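Local coordinates for dTDP-4-amino-4,6-dideoxyglucose formyltransferase (Shewanella sp. FDAARGOS_354, PDB 6V2T), which probably transfers a formyl group from a folate cofactor to the amino group of the nucleotide-linked sugar dTDP-4-amino-4,6-dideoxyglucose, at residues I145-E150 with D154-F159. Sequence-based numbering, arbitrary orientation.
Sequences IHLMNE and DGAILF. With FOL (folic acid), chain H.
A classic beta bulge marks the hairpin of strands 141-147 and 157-163, where Leu158 and Phe159 together face Ile145. The evidence is Ile145 O, which accepts from two successive amides: Leu158 N at 2.8 Å and Phe159 N at a longer 3.2 Å. Ile145 N in turn donates to Phe159 O, completing the antiparallel hydrogen-bonded pair, while His146 and Ile157 form the neighbouring non-hydrogen-bonded pair. Beyond them Leu147 N bonds to Ala156 O, and Leu147 O receives a CA-H...O contact from Gly155 CA at 2.9 Å.

Leu147 and Leu158 cross at about a right angle, Leu147 CG resting 4.0 Å from Leu158 CD2; Leu158 also reaches Ile115 of strand 113-118 and Leu193 of helix 171-194. Within this chain the hairpin forms one end of the mixed sheet of the formyltransferase domain, 157-163 being its outermost strand, and its loop end lines the folate pocket. There His146 has CG placed between its backbone N and carbonyl carbon (chi1 67°), which lets ND1 donate to Leu147 O from above the carbonyl plane, while NE2 bonds to Asn116 OD1. With both ring nitrogens engaged, the rotation of the imidazole is probably held, and its CE1 edge meets folate O4 in plane at 3.4 Å.

Asn149 ND2 grips Asp154 OD1 at 2.9 Å on the anti side of the carboxylate, the amide and carboxylate planes 39° apart; Asp154 OD2 makes a salt bridge with Lys206. A water accepts from Asn149 N and Asp154 N and lies within hydrogen-bonding distance of folate O4, so it probably links both segments to the pterin, whose NA2 donates to Asn149 O at 3.1 Å. Met148, bent at chi3, sets its CE against pterin atoms C8A and C4A.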
loop_
_atom_site.group_PDB
_atom_site.type_symbol
_atom_site.label_atom_id
_atom_site.label_comp_id
_atom_site.label_asym_id
_atom_site.label_seq_id
_atom_site.Cartn_x
_atom_site.Cartn_y
_atom_site.Cartn_z
ATOM N N ILE B 145 -25.222 -17.490 7.425
ATOM C CA ILE B 145 -26.171 -17.315 8.559
ATOM C C ILE B 145 -26.525 -18.713 9.062
ATOM O O ILE B 145 -27.053 -19.523 8.251
ATOM C CB ILE B 145 -27.407 -16.513 8.131
ATOM C CG1 ILE B 145 -26.984 -15.184 7.506
ATOM C CG2 ILE B 145 -28.313 -16.303 9.331
ATOM C CD1 ILE B 145 -28.153 -14.297 7.130
ATOM N N HIS B 146 -26.172 -19.008 10.312
ATOM C CA HIS B 146 -26.267 -20.390 10.860
ATOM C C HIS B 146 -26.790 -20.366 12.286
ATOM O O HIS B 146 -26.637 -19.333 12.992
ATOM C CB HIS B 146 -24.902 -21.084 10.707
ATOM C CG HIS B 146 -23.834 -20.489 11.563
ATOM N ND1 HIS B 146 -23.593 -20.937 12.845
ATOM C CD2 HIS B 146 -22.938 -19.513 11.344
ATOM C CE1 HIS B 146 -22.599 -20.241 13.369
ATOM N NE2 HIS B 146 -22.182 -19.372 12.486
ATOM N N LEU B 147 -27.458 -21.441 12.681
ATOM C CA LEU B 147 -27.808 -21.693 14.096
ATOM C C LEU B 147 -26.488 -21.858 14.862
ATOM O O LEU B 147 -25.554 -22.434 14.303
ATOM C CB LEU B 147 -28.679 -22.954 14.184
ATOM C CG LEU B 147 -30.125 -22.791 13.708
ATOM C CD1 LEU B 147 -30.834 -24.139 13.633
ATOM C CD2 LEU B 147 -30.886 -21.851 14.617
ATOM N N MET B 148 -26.417 -21.338 16.086
ATOM C CA MET B 148 -25.237 -21.436 16.960
ATOM C C MET B 148 -25.401 -22.662 17.865
ATOM O O MET B 148 -26.447 -22.780 18.519
ATOM C CB MET B 148 -25.064 -20.166 17.787
ATOM C CG MET B 148 -25.007 -18.952 16.900
ATOM S SD MET B 148 -25.166 -17.380 17.735
ATOM C CE MET B 148 -23.652 -17.333 18.689
ATOM N N ASN B 149 -24.450 -23.602 17.774
ATOM C CA ASN B 149 -24.293 -24.711 18.748
ATOM C C ASN B 149 -23.139 -24.315 19.682
ATOM O O ASN B 149 -22.708 -23.165 19.671
ATOM C CB ASN B 149 -24.145 -26.072 18.039
ATOM C CG ASN B 149 -22.910 -26.185 17.173
ATOM O OD1 ASN B 149 -21.937 -25.473 17.374
ATOM N ND2 ASN B 149 -22.932 -27.078 16.193
ATOM N N GLU B 150 -22.640 -25.265 20.442
ATOM C CA GLU B 150 -21.579 -25.056 21.445
ATOM C C GLU B 150 -20.232 -24.829 20.763
ATOM O O GLU B 150 -19.408 -24.206 21.399
ATOM C CB GLU B 150 -21.484 -26.301 22.327
ATOM C CG GLU B 150 -22.737 -26.563 23.121
ATOM C CD GLU B 150 -22.585 -27.766 24.035
ATOM O OE1 GLU B 150 -21.445 -28.039 24.447
ATOM O OE2 GLU B 150 -23.590 -28.424 24.302
ATOM N N ASP B 154 -20.241 -23.468 13.505
ATOM C CA ASP B 154 -20.402 -24.939 13.337
ATOM C C ASP B 154 -21.866 -25.367 13.172
ATOM O O ASP B 154 -22.052 -26.384 12.521
ATOM C CB ASP B 154 -19.800 -25.697 14.510
ATOM C CG ASP B 154 -19.744 -27.201 14.253
ATOM O OD1 ASP B 154 -20.537 -27.897 14.865
ATOM O OD2 ASP B 154 -18.970 -27.622 13.352
ATOM N N GLY B 155 -22.861 -24.609 13.670
ATOM C CA GLY B 155 -24.281 -25.008 13.657
ATOM C C GLY B 155 -24.911 -24.995 12.264
ATOM O O GLY B 155 -24.247 -24.536 11.319
ATOM N N ALA B 156 -26.159 -25.459 12.143
ATOM C CA ALA B 156 -26.850 -25.714 10.853
ATOM C C ALA B 156 -26.914 -24.411 10.046
ATOM O O ALA B 156 -27.285 -23.377 10.609
ATOM C CB ALA B 156 -28.225 -26.281 11.062
ATOM N N ILE B 157 -26.519 -24.485 8.784
ATOM C CA ILE B 157 -26.579 -23.364 7.809
ATOM C C ILE B 157 -28.048 -23.100 7.495
ATOM O O ILE B 157 -28.772 -24.062 7.139
ATOM C CB ILE B 157 -25.744 -23.691 6.559
ATOM C CG1 ILE B 157 -24.284 -23.937 6.954
ATOM C CG2 ILE B 157 -25.870 -22.583 5.533
ATOM C CD1 ILE B 157 -23.446 -24.423 5.832
ATOM N N LEU B 158 -28.468 -21.842 7.663
ATOM C CA LEU B 158 -29.815 -21.355 7.271
ATOM C C LEU B 158 -29.761 -20.735 5.865
ATOM O O LEU B 158 -30.590 -21.109 4.980
ATOM C CB LEU B 158 -30.267 -20.358 8.349
ATOM C CG LEU B 158 -30.270 -20.908 9.771
ATOM C CD1 LEU B 158 -30.956 -19.972 10.751
ATOM C CD2 LEU B 158 -30.963 -22.271 9.809
ATOM N N PHE B 159 -28.854 -19.791 5.652
ATOM C CA PHE B 159 -28.640 -19.120 4.350
ATOM C C PHE B 159 -27.149 -18.915 4.182
ATOM O O PHE B 159 -26.500 -18.639 5.209
ATOM C CB PHE B 159 -29.334 -17.760 4.320
ATOM C CG PHE B 159 -30.812 -17.856 4.563
ATOM C CD1 PHE B 159 -31.685 -18.209 3.542
ATOM C CD2 PHE B 159 -31.323 -17.624 5.818
ATOM C CE1 PHE B 159 -33.049 -18.303 3.784
ATOM C CE2 PHE B 159 -32.686 -17.741 6.060
ATOM C CZ PHE B 159 -33.546 -18.058 5.036
HETATM N N1 FOL H . -20.657 -18.679 19.998
HETATM C C2 FOL H . -20.921 -19.983 19.818
HETATM N NA2 FOL H . -21.115 -20.767 20.874
HETATM N N3 FOL H . -21.040 -20.514 18.564
HETATM C C4 FOL H . -20.827 -19.745 17.485
HETATM O O4 FOL H . -20.957 -20.323 16.374
HETATM C C4A FOL H . -20.551 -18.391 17.652
HETATM N N5 FOL H . -20.300 -17.571 16.630
HETATM C C6 FOL H . -19.641 -16.269 16.787
HETATM C C7 FOL H . -20.147 -15.654 18.105
HETATM N N8 FOL H . -20.191 -16.594 19.192
HETATM C C8A FOL H . -20.470 -17.886 18.954
HETATM C C9 FOL H . -18.093 -16.327 16.507
HETATM N N10 FOL H . -17.325 -15.386 17.325
HETATM C C11 FOL H . -13.620 -16.048 19.210
HETATM C C12 FOL H . -14.319 -14.848 19.358
HETATM C C13 FOL H . -15.541 -14.645 18.710
HETATM C C14 FOL H . -16.112 -15.626 17.925
HETATM C C15 FOL H . -15.428 -16.831 17.801
HETATM C C16 FOL H . -14.199 -17.042 18.432
HETATM C C FOL H . -12.314 -16.279 19.932
HETATM O O FOL H . -12.106 -15.577 20.897
HETATM N N FOL H . -11.451 -17.248 19.615
HETATM O O HOH W 1 -22.074 -22.869 16.038
#